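Local coordinates for putative acetyltransferase (Streptococcus mutans, PDB 3LD2), which binds coenzyme A and probably transfers an acyl group from it to an acceptor, as a putative acetyltransferase of the GNAT family, at residues Val48-Leu51 and Glu52-Trp56; Thr55-Glu58 and Gln59-Pro62; Glu119-Arg122 and Arg123-Ile126; Val67-Lys70 and Asp71-Ile74; Pro39-Leu42 and Ser43-Glu46. One frame throughout, in Å; residues are numbered along the deposited sequence.

Interaction 1: residues Val48-Leu51 and Glu52-Trp56; sequences VVEL and ENKTW. With COA (coenzyme A), chain E.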
# COMPACT_ATOMS: atom_id res chain seq x y z
N VAL A 48 -7.78 5.25 10.41
CA VAL A 48 -7.27 4.81 9.12
C VAL A 48 -7.87 5.63 7.96
O VAL A 48 -7.16 6.15 7.11
CB VAL A 48 -7.52 3.28 8.92
CG1 VAL A 48 -7.28 2.86 7.49
CG2 VAL A 48 -6.65 2.48 9.88
N VAL A 49 -9.19 5.78 7.97
CA VAL A 49 -9.84 6.71 7.05
C VAL A 49 -9.22 8.13 7.04
O VAL A 49 -8.84 8.63 5.98
CB VAL A 49 -11.35 6.80 7.31
CG1 VAL A 49 -11.98 7.94 6.50
CG2 VAL A 49 -12.00 5.47 6.95
N GLU A 50 -9.12 8.76 8.20
CA GLU A 50 -8.52 10.09 8.32
C GLU A 50 -7.11 10.14 7.79
O GLU A 50 -6.74 11.05 7.07
CB GLU A 50 -8.50 10.53 9.78
CG GLU A 50 -9.72 11.34 10.22
CD GLU A 50 -9.83 12.70 9.52
OE1 GLU A 50 -10.78 12.86 8.72
OE2 GLU A 50 -8.99 13.62 9.76
N LEU A 51 -6.31 9.15 8.17
CA LEU A 51 -4.93 9.10 7.75
C LEU A 51 -4.81 8.97 6.24
O LEU A 51 -3.98 9.62 5.61
CB LEU A 51 -4.20 7.94 8.44
CG LEU A 51 -2.87 7.51 7.82
CD1 LEU A 51 -1.95 8.71 7.59
CD2 LEU A 51 -2.21 6.53 8.70
N GLU A 52 -5.64 8.12 5.65
CA GLU A 52 -5.50 7.84 4.24
C GLU A 52 -5.89 9.06 3.46
O GLU A 52 -5.27 9.39 2.44
CB GLU A 52 -6.36 6.66 3.82
CG GLU A 52 -5.55 5.39 3.76
CD GLU A 52 -6.38 4.20 3.37
OE1 GLU A 52 -6.44 3.29 4.20
OE2 GLU A 52 -6.99 4.19 2.27
N ASN A 53 -6.94 9.72 3.95
CA ASN A 53 -7.49 10.84 3.23
C ASN A 53 -6.59 12.08 3.37
O ASN A 53 -6.73 13.03 2.61
CB ASN A 53 -8.93 11.12 3.67
CG ASN A 53 -9.94 10.17 3.02
OD1 ASN A 53 -9.65 9.51 2.02
ND2 ASN A 53 -11.13 10.10 3.59
N LYS A 54 -5.66 12.06 4.32
CA LYS A 54 -4.67 13.13 4.40
C LYS A 54 -3.50 12.78 3.52
O LYS A 54 -2.69 13.64 3.18
CB LYS A 54 -4.16 13.36 5.84
CG LYS A 54 -5.19 13.90 6.84
CD LYS A 54 -4.78 13.62 8.29
CE LYS A 54 -5.92 13.96 9.27
NZ LYS A 54 -5.42 14.21 10.65
N THR A 55 -3.40 11.50 3.18
CA THR A 55 -2.25 10.97 2.45
C THR A 55 -2.38 10.93 0.92
O THR A 55 -1.40 11.10 0.21
CB THR A 55 -1.91 9.55 2.93
OG1 THR A 55 -1.81 9.52 4.36
CG2 THR A 55 -0.60 9.07 2.32
N TRP A 56 -3.58 10.68 0.40
CA TRP A 56 -3.71 10.47 -1.04
C TRP A 56 -3.89 11.78 -1.79
O TRP A 56 -4.73 12.61 -1.44
CB TRP A 56 -4.85 9.48 -1.38
CG TRP A 56 -4.71 8.16 -0.67
CD1 TRP A 56 -5.57 7.64 0.27
CD2 TRP A 56 -3.64 7.21 -0.80
NE1 TRP A 56 -5.09 6.42 0.72
CE2 TRP A 56 -3.92 6.14 0.08
CE3 TRP A 56 -2.49 7.15 -1.59
CZ2 TRP A 56 -3.08 5.03 0.19
CZ3 TRP A 56 -1.65 6.04 -1.48
CH2 TRP A 56 -1.95 5.00 -0.59
N1A COA E . 13.34 10.80 -0.32
C2A COA E . 14.43 9.85 -0.63
N3A COA E . 14.31 8.42 -0.17
C4A COA E . 13.11 7.99 0.54
C5A COA E . 12.02 8.94 0.82
C6A COA E . 12.14 10.37 0.39
N6A COA E . 11.03 11.26 0.70
N7A COA E . 10.93 8.26 1.54
C8A COA E . 11.36 6.89 1.69
N9A COA E . 12.66 6.71 0.99
C1B COA E . 13.35 5.58 1.33
C2B COA E . 14.79 5.49 1.79
O2B COA E . 15.87 6.14 1.20
C3B COA E . 14.87 4.46 2.82
O3B COA E . 16.01 4.21 3.59
P3B COA E . 16.46 5.40 4.69
O7A COA E . 17.45 4.62 5.76
O8A COA E . 17.31 6.63 3.96
O9A COA E . 15.32 6.01 5.34
C4B COA E . 13.46 3.94 3.04
O4B COA E . 12.54 4.68 2.15
C5B COA E . 12.85 3.12 4.12
O5B COA E . 12.31 4.28 4.73
P1A COA E . 10.93 4.36 5.63
O1A COA E . 11.19 5.43 6.87
O2A COA E . 10.63 3.03 6.12
O3A COA E . 9.70 4.91 4.70
P2A COA E . 8.39 5.70 5.28
O4A COA E . 8.74 7.31 5.42
O5A COA E . 7.95 5.18 6.57
O6A COA E . 7.19 5.57 4.16
CBP COA E . 6.19 5.67 2.08
CCP COA E . 7.51 5.41 2.81
CDP COA E . 5.16 4.62 2.59
CEP COA E . 6.37 5.61 0.54
CAP COA E . 5.68 7.08 2.51
OAP COA E . 6.36 8.13 1.88
C9P COA E . 4.22 7.23 2.10
O9P COA E . 3.40 7.29 2.96
N8P COA E . 3.91 7.96 0.88
C7P COA E . 2.59 8.56 0.89
C6P COA E . 1.73 8.03 -0.26
C5P COA E . 2.13 6.60 -0.64
O5P COA E . 1.79 5.70 0.05
N4P COA E . 2.82 6.32 -1.89
C3P COA E . 2.68 5.02 -2.57
C2P COA E . 2.32 3.84 -1.66
S1P COA E . 0.71 3.17 -2.21

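Interaction 2: residues Thr55-Glu58 and Gln59-Pro62; sequences TWSE and QNTP. With COA (coenzyme A), chain E.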
# COMPACT_ATOMS: atom_id res chain seq x y z
N THR A 55 -3.40 11.50 3.18
CA THR A 55 -2.25 10.97 2.45
C THR A 55 -2.38 10.93 0.92
O THR A 55 -1.40 11.10 0.21
CB THR A 55 -1.91 9.55 2.93
OG1 THR A 55 -1.81 9.52 4.36
CG2 THR A 55 -0.60 9.07 2.32
N TRP A 56 -3.58 10.68 0.40
CA TRP A 56 -3.71 10.47 -1.04
C TRP A 56 -3.89 11.78 -1.79
O TRP A 56 -4.73 12.61 -1.44
CB TRP A 56 -4.85 9.48 -1.38
CG TRP A 56 -4.71 8.16 -0.67
CD1 TRP A 56 -5.57 7.64 0.27
CD2 TRP A 56 -3.64 7.21 -0.80
NE1 TRP A 56 -5.09 6.42 0.72
CE2 TRP A 56 -3.92 6.14 0.08
CE3 TRP A 56 -2.49 7.15 -1.59
CZ2 TRP A 56 -3.08 5.03 0.19
CZ3 TRP A 56 -1.65 6.04 -1.48
CH2 TRP A 56 -1.95 5.00 -0.59
N SER A 57 -3.06 11.96 -2.81
CA SER A 57 -3.10 13.14 -3.65
C SER A 57 -2.94 12.69 -5.09
O SER A 57 -2.55 11.55 -5.34
CB SER A 57 -1.97 14.10 -3.28
OG SER A 57 -0.72 13.43 -3.27
N GLU A 58 -3.23 13.60 -6.01
CA GLU A 58 -3.05 13.37 -7.43
C GLU A 58 -1.60 13.10 -7.75
O GLU A 58 -1.28 12.72 -8.87
CB GLU A 58 -3.54 14.56 -8.24
CG GLU A 58 -5.05 14.74 -8.15
CD GLU A 58 -5.60 15.71 -9.17
OE1 GLU A 58 -5.19 16.90 -9.12
OE2 GLU A 58 -6.45 15.28 -10.00
N GLN A 59 -0.73 13.28 -6.77
CA GLN A 59 0.68 12.93 -6.96
C GLN A 59 0.95 11.42 -6.77
O GLN A 59 1.92 10.90 -7.29
CB GLN A 59 1.56 13.78 -6.02
CG GLN A 59 3.06 13.72 -6.30
CD GLN A 59 3.50 14.69 -7.40
OE1 GLN A 59 2.77 14.91 -8.39
NE2 GLN A 59 4.69 15.27 -7.25
N ASN A 60 0.10 10.70 -6.04
CA ASN A 60 0.40 9.29 -5.75
C ASN A 60 -0.68 8.29 -6.13
O ASN A 60 -0.47 7.09 -6.02
CB ASN A 60 0.79 9.10 -4.27
CG ASN A 60 -0.29 9.56 -3.31
OD1 ASN A 60 -1.48 9.39 -3.57
ND2 ASN A 60 0.12 10.17 -2.20
N THR A 61 -1.83 8.78 -6.59
CA THR A 61 -2.89 7.91 -7.07
C THR A 61 -3.63 8.58 -8.24
O THR A 61 -3.74 9.80 -8.27
CB THR A 61 -3.88 7.56 -5.92
OG1 THR A 61 -4.98 6.85 -6.45
CG2 THR A 61 -4.41 8.83 -5.25
N PRO A 62 -4.14 7.79 -9.22
CA PRO A 62 -4.90 8.35 -10.36
C PRO A 62 -6.41 8.30 -10.15
O PRO A 62 -7.15 8.86 -10.96
CB PRO A 62 -4.54 7.41 -11.51
CG PRO A 62 -3.75 6.26 -10.90
CD PRO A 62 -3.84 6.36 -9.41
N1A COA E . 13.34 10.80 -0.32
C2A COA E . 14.43 9.85 -0.63
N3A COA E . 14.31 8.42 -0.17
C4A COA E . 13.11 7.99 0.54
C5A COA E . 12.02 8.94 0.82
C6A COA E . 12.14 10.37 0.39
N6A COA E . 11.03 11.26 0.70
N7A COA E . 10.93 8.26 1.54
C8A COA E . 11.36 6.89 1.69
N9A COA E . 12.66 6.71 0.99
C1B COA E . 13.35 5.58 1.33
C2B COA E . 14.79 5.49 1.79
O2B COA E . 15.87 6.14 1.20
C3B COA E . 14.87 4.46 2.82
O3B COA E . 16.01 4.21 3.59
P3B COA E . 16.46 5.40 4.69
O7A COA E . 17.45 4.62 5.76
O8A COA E . 17.31 6.63 3.96
O9A COA E . 15.32 6.01 5.34
C4B COA E . 13.46 3.94 3.04
O4B COA E . 12.54 4.68 2.15
C5B COA E . 12.85 3.12 4.12
O5B COA E . 12.31 4.28 4.73
P1A COA E . 10.93 4.36 5.63
O1A COA E . 11.19 5.43 6.87
O2A COA E . 10.63 3.03 6.12
O3A COA E . 9.70 4.91 4.70
P2A COA E . 8.39 5.70 5.28
O4A COA E . 8.74 7.31 5.42
O5A COA E . 7.95 5.18 6.57
O6A COA E . 7.19 5.57 4.16
CBP COA E . 6.19 5.67 2.08
CCP COA E . 7.51 5.41 2.81
CDP COA E . 5.16 4.62 2.59
CEP COA E . 6.37 5.61 0.54
CAP COA E . 5.68 7.08 2.51
OAP COA E . 6.36 8.13 1.88
C9P COA E . 4.22 7.23 2.10
O9P COA E . 3.40 7.29 2.96
N8P COA E . 3.91 7.96 0.88
C7P COA E . 2.59 8.56 0.89
C6P COA E . 1.73 8.03 -0.26
C5P COA E . 2.13 6.60 -0.64
O5P COA E . 1.79 5.70 0.05
N4P COA E . 2.82 6.32 -1.89
C3P COA E . 2.68 5.02 -2.57
C2P COA E . 2.32 3.84 -1.66
S1P COA E . 0.71 3.17 -2.21

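Interaction 3: residues Glu119-Arg122 and Arg123-Ile126; sequences EKER and RKGI. With COA (coenzyme A), chain E.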
# COMPACT_ATOMS: atom_id res chain seq x y z
N GLU A 119 2.62 11.72 7.11
CA GLU A 119 3.64 12.65 6.65
C GLU A 119 4.69 13.05 7.70
O GLU A 119 5.89 12.95 7.45
CB GLU A 119 2.97 13.90 6.12
CG GLU A 119 3.92 15.05 5.83
CD GLU A 119 3.45 15.83 4.64
OE1 GLU A 119 2.86 16.92 4.84
OE2 GLU A 119 3.63 15.34 3.50
N LYS A 120 4.24 13.50 8.87
CA LYS A 120 5.15 13.92 9.93
C LYS A 120 5.99 12.77 10.48
O LYS A 120 7.06 12.98 11.05
CB LYS A 120 4.39 14.63 11.05
CG LYS A 120 3.11 15.28 10.57
CD LYS A 120 3.00 16.78 10.91
CE LYS A 120 3.36 17.65 9.70
NZ LYS A 120 2.95 19.08 9.88
N GLU A 121 5.51 11.55 10.30
CA GLU A 121 6.18 10.38 10.85
C GLU A 121 7.10 9.66 9.85
O GLU A 121 7.73 8.67 10.22
CB GLU A 121 5.15 9.40 11.43
CG GLU A 121 4.18 10.03 12.45
CD GLU A 121 4.91 10.54 13.69
OE1 GLU A 121 6.05 10.08 13.94
OE2 GLU A 121 4.35 11.40 14.42
N ARG A 122 7.18 10.15 8.60
CA ARG A 122 7.98 9.49 7.55
C ARG A 122 9.48 9.51 7.80
O ARG A 122 9.95 10.25 8.66
CB ARG A 122 7.69 10.07 6.16
CG ARG A 122 6.42 9.54 5.54
CD ARG A 122 5.93 10.33 4.35
NE ARG A 122 4.48 10.23 4.26
CZ ARG A 122 3.73 10.95 3.45
NH1 ARG A 122 4.29 11.83 2.63
NH2 ARG A 122 2.40 10.80 3.45
N ARG A 123 10.22 8.69 7.05
CA ARG A 123 11.67 8.61 7.18
C ARG A 123 12.15 8.13 8.53
O ARG A 123 13.33 8.34 8.87
CB ARG A 123 12.34 9.97 6.94
CG ARG A 123 12.65 10.26 5.51
CD ARG A 123 12.78 8.99 4.72
NE ARG A 123 14.15 8.67 4.37
CZ ARG A 123 14.86 9.36 3.48
NH1 ARG A 123 14.30 10.42 2.91
NH2 ARG A 123 16.10 8.99 3.16
N LYS A 124 11.28 7.47 9.28
CA LYS A 124 11.66 6.93 10.58
C LYS A 124 11.67 5.41 10.64
O LYS A 124 11.78 4.85 11.72
CB LYS A 124 10.76 7.47 11.68
CG LYS A 124 10.69 8.99 11.73
CD LYS A 124 9.88 9.47 12.92
CE LYS A 124 9.48 10.94 12.74
NZ LYS A 124 8.74 11.52 13.92
N GLY A 125 11.55 4.74 9.49
CA GLY A 125 11.55 3.28 9.45
C GLY A 125 10.19 2.58 9.50
O GLY A 125 10.13 1.35 9.45
N ILE A 126 9.11 3.35 9.59
CA ILE A 126 7.76 2.78 9.71
C ILE A 126 7.32 2.01 8.46
O ILE A 126 6.79 0.88 8.56
CB ILE A 126 6.70 3.85 10.03
CG1 ILE A 126 6.88 4.39 11.45
CG2 ILE A 126 5.29 3.29 9.84
CD1 ILE A 126 6.18 5.73 11.68
N1A COA E . 13.34 10.80 -0.32
C2A COA E . 14.43 9.85 -0.63
N3A COA E . 14.31 8.42 -0.17
C4A COA E . 13.11 7.99 0.54
C5A COA E . 12.02 8.94 0.82
C6A COA E . 12.14 10.37 0.39
N6A COA E . 11.03 11.26 0.70
N7A COA E . 10.93 8.26 1.54
C8A COA E . 11.36 6.89 1.69
N9A COA E . 12.66 6.71 0.99
C1B COA E . 13.35 5.58 1.33
C2B COA E . 14.79 5.49 1.79
O2B COA E . 15.87 6.14 1.20
C3B COA E . 14.87 4.46 2.82
O3B COA E . 16.01 4.21 3.59
P3B COA E . 16.46 5.40 4.69
O7A COA E . 17.45 4.62 5.76
O8A COA E . 17.31 6.63 3.96
O9A COA E . 15.32 6.01 5.34
C4B COA E . 13.46 3.94 3.04
O4B COA E . 12.54 4.68 2.15
C5B COA E . 12.85 3.12 4.12
O5B COA E . 12.31 4.28 4.73
P1A COA E . 10.93 4.36 5.63
O1A COA E . 11.19 5.43 6.87
O2A COA E . 10.63 3.03 6.12
O3A COA E . 9.70 4.91 4.70
P2A COA E . 8.39 5.70 5.28
O4A COA E . 8.74 7.31 5.42
O5A COA E . 7.95 5.18 6.57
O6A COA E . 7.19 5.57 4.16
CBP COA E . 6.19 5.67 2.08
CCP COA E . 7.51 5.41 2.81
CDP COA E . 5.16 4.62 2.59
CEP COA E . 6.37 5.61 0.54
CAP COA E . 5.68 7.08 2.51
OAP COA E . 6.36 8.13 1.88
C9P COA E . 4.22 7.23 2.10
O9P COA E . 3.40 7.29 2.96
N8P COA E . 3.91 7.96 0.88
C7P COA E . 2.59 8.56 0.89
C6P COA E . 1.73 8.03 -0.26
C5P COA E . 2.13 6.60 -0.64
O5P COA E . 1.79 5.70 0.05
N4P COA E . 2.82 6.32 -1.89
C3P COA E . 2.68 5.02 -2.57
C2P COA E . 2.32 3.84 -1.66
S1P COA E . 0.71 3.17 -2.21

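Interaction 4: residues Val67-Lys70 and Asp71-Ile74; sequences VASK and DQII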
# COMPACT_ATOMS: atom_id res chain seq x y z
N VAL A 67 -10.33 8.95 -1.75
CA VAL A 67 -10.41 7.53 -2.03
C VAL A 67 -10.97 6.70 -0.85
O VAL A 67 -11.50 5.61 -1.05
CB VAL A 67 -9.04 6.97 -2.44
CG1 VAL A 67 -8.26 8.02 -3.23
CG2 VAL A 67 -8.25 6.56 -1.22
N ALA A 68 -10.87 7.20 0.38
CA ALA A 68 -11.25 6.40 1.54
C ALA A 68 -12.55 6.86 2.19
O ALA A 68 -12.90 8.04 2.16
CB ALA A 68 -10.13 6.37 2.57
N SER A 69 -13.27 5.90 2.75
CA SER A 69 -14.44 6.18 3.56
C SER A 69 -14.62 5.01 4.52
O SER A 69 -14.07 3.94 4.28
CB SER A 69 -15.68 6.33 2.68
OG SER A 69 -15.96 5.12 1.99
N LYS A 70 -15.37 5.24 5.59
CA LYS A 70 -15.61 4.22 6.61
C LYS A 70 -16.17 2.96 5.96
O LYS A 70 -15.71 1.86 6.20
CB LYS A 70 -16.60 4.75 7.65
CG LYS A 70 -16.79 3.87 8.89
CD LYS A 70 -17.90 4.45 9.79
CE LYS A 70 -18.28 3.50 10.92
NZ LYS A 70 -17.31 3.52 12.05
N ASP A 71 -17.13 3.15 5.08
CA ASP A 71 -17.79 2.03 4.45
C ASP A 71 -16.96 1.33 3.38
O ASP A 71 -17.10 0.13 3.18
CB ASP A 71 -19.12 2.46 3.88
CG ASP A 71 -20.22 2.31 4.89
OD1 ASP A 71 -20.91 1.26 4.81
OD2 ASP A 71 -20.37 3.20 5.77
N GLN A 72 -16.13 2.09 2.68
CA GLN A 72 -15.23 1.46 1.73
C GLN A 72 -14.28 0.56 2.50
O GLN A 72 -14.00 -0.56 2.07
CB GLN A 72 -14.49 2.52 0.89
CG GLN A 72 -13.22 2.04 0.16
CD GLN A 72 -11.95 2.67 0.74
OE1 GLN A 72 -12.01 3.43 1.70
NE2 GLN A 72 -10.80 2.36 0.14
N ILE A 73 -13.83 1.01 3.67
CA ILE A 73 -12.84 0.25 4.43
C ILE A 73 -13.44 -1.01 5.04
O ILE A 73 -12.78 -2.05 5.11
CB ILE A 73 -12.17 1.10 5.53
CG1 ILE A 73 -11.37 2.25 4.89
CG2 ILE A 73 -11.27 0.25 6.41
CD1 ILE A 73 -10.01 1.84 4.38
N ILE A 74 -14.69 -0.92 5.46
CA ILE A 74 -15.40 -2.07 6.01
C ILE A 74 -15.65 -3.11 4.92
O ILE A 74 -15.44 -4.31 5.12
CB ILE A 74 -16.74 -1.65 6.64
CG1 ILE A 74 -16.50 -0.74 7.86
CG2 ILE A 74 -17.56 -2.86 7.03
CD1 ILE A 74 -17.71 0.07 8.25

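Interaction 5: residues Pro39-Leu42 and Ser43-Glu46; sequences PMLL and SDIE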
# COMPACT_ATOMS: atom_id res chain seq x y z
N PRO A 39 -2.48 -6.01 14.10
CA PRO A 39 -3.65 -6.19 13.23
C PRO A 39 -4.61 -5.01 13.38
O PRO A 39 -4.79 -4.53 14.49
CB PRO A 39 -4.32 -7.45 13.79
CG PRO A 39 -3.27 -8.13 14.60
CD PRO A 39 -2.32 -7.10 15.08
N MSE A 40 -5.23 -4.56 12.31
CA MSE A 40 -6.17 -3.45 12.41
C MSE A 40 -7.46 -3.86 13.14
O MSE A 40 -8.03 -4.92 12.87
CB MSE A 40 -6.49 -2.87 11.03
CG MSE A 40 -7.36 -1.63 11.08
SE MSE A 40 -8.11 -1.02 9.35
CE MSE A 40 -9.51 -2.37 9.02
N LEU A 41 -7.92 -3.00 14.04
CA LEU A 41 -9.16 -3.23 14.77
C LEU A 41 -10.32 -2.55 14.11
O LEU A 41 -10.17 -1.52 13.44
CB LEU A 41 -9.07 -2.66 16.18
CG LEU A 41 -8.11 -3.30 17.16
CD1 LEU A 41 -8.08 -2.43 18.38
CD2 LEU A 41 -8.57 -4.71 17.46
N LEU A 42 -11.50 -3.09 14.34
CA LEU A 42 -12.69 -2.50 13.80
C LEU A 42 -12.74 -1.08 14.34
O LEU A 42 -13.13 -0.16 13.64
CB LEU A 42 -13.90 -3.28 14.27
CG LEU A 42 -14.96 -3.59 13.22
CD1 LEU A 42 -14.42 -4.66 12.33
CD2 LEU A 42 -16.24 -4.07 13.90
N SER A 43 -12.33 -0.92 15.59
CA SER A 43 -12.39 0.40 16.23
C SER A 43 -11.30 1.38 15.74
O SER A 43 -11.36 2.56 16.05
CB SER A 43 -12.41 0.29 17.77
OG SER A 43 -11.20 -0.22 18.30
N ASP A 44 -10.32 0.87 14.98
CA ASP A 44 -9.27 1.70 14.38
C ASP A 44 -9.68 2.37 13.07
O ASP A 44 -8.95 3.20 12.54
CB ASP A 44 -8.03 0.85 14.07
CG ASP A 44 -7.18 0.57 15.27
OD1 ASP A 44 -7.27 1.32 16.26
OD2 ASP A 44 -6.41 -0.41 15.20
N ILE A 45 -10.83 1.99 12.52
CA ILE A 45 -11.16 2.38 11.15
C ILE A 45 -11.34 3.89 10.93
O ILE A 45 -11.03 4.40 9.86
CB ILE A 45 -12.39 1.61 10.62
CG1 ILE A 45 -12.03 0.13 10.38
CG2 ILE A 45 -12.93 2.26 9.35
CD1 ILE A 45 -13.21 -0.74 10.00
N GLU A 46 -11.85 4.59 11.93
CA GLU A 46 -12.03 6.03 11.85
C GLU A 46 -10.70 6.68 11.54
O GLU A 46 -10.58 7.53 10.67
CB GLU A 46 -12.51 6.59 13.19
CG GLU A 46 -13.73 7.49 13.09
CD GLU A 46 -15.01 6.69 12.77
OE1 GLU A 46 -14.96 5.77 11.90
OE2 GLU A 46 -16.07 6.99 13.38

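Interaction 1: residues Val48-Leu51 and Glu52-Trp56
The last turns of helix 45-55, the first helix of the GNAT fold, carry this contact, and the helix ends at the coenzyme A pocket. Residues Val48-Leu51 lie one turn before Glu52-Trp56. Main-chain i to i+4 bonds join them: Glu52 N gives to Val48 O at 2.9 Å and Asn53 N to Val49 O at 3.0 Å. The next bond, from Lys54 N to Glu50 O, is weak, and Lys54 N also makes a weak one to Leu51 O. The regular bonding weakens toward the end of the helix. Near the helix end a side chain also bonds the main chain. Thr55 OG1 gives a hydrogen bond to Leu51 O at 2.5 Å, reaching it from 33° off the carbonyl plane. CG of Leu51 stands anti to its backbone N (chi1 163°), and its CD1 branch comes against the same Thr55 OG1. The other Thr55 branch, CG2, packs on C7P of the coenzyme A arm, so one residue serves both helix end and ligand. On the outer surface the carboxylate of Glu50 and the ammonium of Lys54 form a long salt bridge. Val49 and Asn53 lie side by side, and the Asn53 amide is held by Ala68 O. Val48 and Glu52 also run alongside each other, CG1 of Val48 touching OE1 of Glu52. The extended Glu52 chain carries OE2 to the indole of Trp56, where NE1 makes a weak hydrogen bond. The far edge of the same ring meets the thiol sulfur, with Trp56 CH2 3.6 Å from S1P of coenzyme A.

Interaction 2: residues Thr55-Glu58 and Gln59-Pro62
Asn60 reaches back across the turn to Thr55, Trp56 and Ser57. Its CB lies 4.2 Å from N4P of coenzyme A, at the edge of contact with the pantetheine arm. Next, CG sits between the backbone N and the carbonyl carbon (chi1 58°), which folds the amide back over its own turn. CG comes near Ser57 O and Trp56 CE3. At the tip, OD1 accepts from Ser57 N at 3.1 Å, the donor standing 40° out of the amide carbonyl plane. OD1 also meets the rim of the Trp56 indole, 3.2 Å from CE3 and near the ring plane. The ring and amide planes are almost perpendicular, 87° apart. ND2, the other tip atom, gives a hydrogen bond to Thr55 O at 3.0 Å, with that oxygen in the amide plane. ND2 also rests against C6P of coenzyme A. This is the loop that follows helix 45-55 in the GNAT fold, and it lines the pantetheine end of the cofactor pocket. Two bonds to main-chain atoms thus fix the rotation of the amide beside the ligand. The turn itself is closed by Ser57 O, which accepts from both Asn60 N and Thr61 N. Thr61 CG2 packs on the same carbonyl oxygen and on Trp56 CB. Farther out, Gln59 OE1 is held by Lys178 NZ, and Ser57 OG lies 3.6 Å from Gln59 CB.

Interaction 3: residues Glu119-Arg122 and Arg123-Ile126
The loop between strand 110-117 and helix 126-138 forms the pyrophosphate-binding site for coenzyme A, and residues Glu119-Arg122 meet Arg123-Ile126 within it. Across the loop, Lys124 NZ and Glu121 OE1 form a salt bridge at 3.1 Å. The ammonium approaches from above the carboxylate plane, 45° out of it. Lys124 reaches it with an extended chain whose CG and CD pass over Glu121 O. CD1 of Ile126 packs on Glu121 CB. The two arginines turn to the ligand in different ways. Arg122 extends from CG to NE along the pantetheine arm. One face of its guanidinium lies over Glu119 CA and the opposite face over C7P, while Val117 O accepts from NE. Arg123 instead bends at chi2 and chi3, which lays its guanidinium over the adenine with C4A facing its centre. The same group grips the 3'-phosphate: NE gives to O9A at 3.1 Å and NH2 to O8A at 2.8 Å. Main-chain donors take the pyrophosphate. Arg123 N bonds O4A at 2.6 Å, and Gly125 N bonds O1A at 2.7 Å. Gly125, with positive phi (93°), is the N-cap residue of helix 126-138, and Gly127 N and Arg128 N add further bonds to the cofactor. The sequence RRKGIG fits the Q/RxxGxG/A motif, the pyrophosphate loop typical of GNAT acetyltransferases.

Interaction 4: residues Val67-Lys70 and Asp71-Ile74
Ser69 and Gln72 bind each other in both directions, and this is the tight part of the contact. Ser69 is the N-cap of helix 70-77. Its OG accepts from Gln72 N at 3.1 Å, and Gln72 OE1 accepts in return from Ser69 N at 3.0 Å. Together they make a capping box. The Gln72 chain bends at chi2 (-111°), which turns the amide back beside the preceding loop. There OE1 also touches Ala68 CA, and CD lies 3.5 Å from Val67 O. Regular helix bonds start at once, Ile73 N to Ser69 O at 3.0 Å and Ile74 N to Lys70 O at 3.1 Å. Ile73 faces inward, its CG1 against Ser69 O and its side chain on Ile45, Val49 and Glu52 of helix 45-55.

The other side is looser. Lys70 and Asp71 are exposed, and across this contact Lys70 CG meets Ile74 CD1 only at 4.0 Å. The long Lys70 chain reaches Glu46 of helix 45-55 in a salt bridge. The chemistry implies a locally capped helix start: the box gives partners to two main-chain N-H groups, Ser69 N and Gln72 N, at the point where the loop becomes helix.

Interaction 5: residues Pro39-Leu42 and Ser43-Glu46
The backbone turns from the extended course of Pro39-Leu41 into a short 3-10 turn and then into helix 45-55, with Asp44 N bonded to Leu41 O at 2.8 Å. That donor stands well above the carbonyl plane, 66° out of it. A weak bond follows from Ile45 N to Leu42 O at 3.3 Å. The Asp44 side chain answers in the reverse direction. Its CG is anti to the carbonyl carbon (chi1 -79°), which swings the carboxylate back over Leu41. OD2 then accepts from Leu41 N at 3.2 Å, with the N-H coming from above the carboxylate plane. The same oxygen lies against Leu41 CB, and the Leu41 side chain crosses at an angle so that CD1 reaches Ser43 OG at 3.8 Å. The other carboxylate oxygen, OD1, is held in a salt bridge by Lys87.

Met40, present as selenomethionine, packs on the inner side. Its CG slides past Asp44 CB at 3.9 Å. The chain then bends at chi3 (74°), and CE meets CG1 of Ile45 at 3.8 Å, the two side chains crossing near a right angle. Phe83 and Val85 of strand 82-88 and Phe77 of helix 70-77 also touch Met40. The contact therefore joins the end of edge strand 35-39 to the start of the first GNAT helix. Its chemistry is split. The buried Asp44 carboxylate has both oxygens engaged, one by a main-chain N-H and one by a lysine, which would probably favour its charged form, while the apolar chains of Met40 and Ile45 meet beside it.

From the N terminus, interaction 5 closes the turn from strand 35-39 into helix 45-55. Interaction 1 follows on the same helix and runs to its end. Interaction 2 begins where interaction 1 stops, shares Thr55 and Trp56 with it, and closes the next turn. Interaction 4 then starts helix 70-77. It touches interaction 1 through loop residues Val67, Ala68 and Ser69, and interaction 5 through Ile73, Ile74 and the Lys70-Glu46 salt bridge. Interaction 3 comes last, after strand 110-117. Thr55 meets Arg122 there, and interactions 1, 2 and 3 all border coenzyme A. The five lie in series, apart from the overlap of 1 and 2.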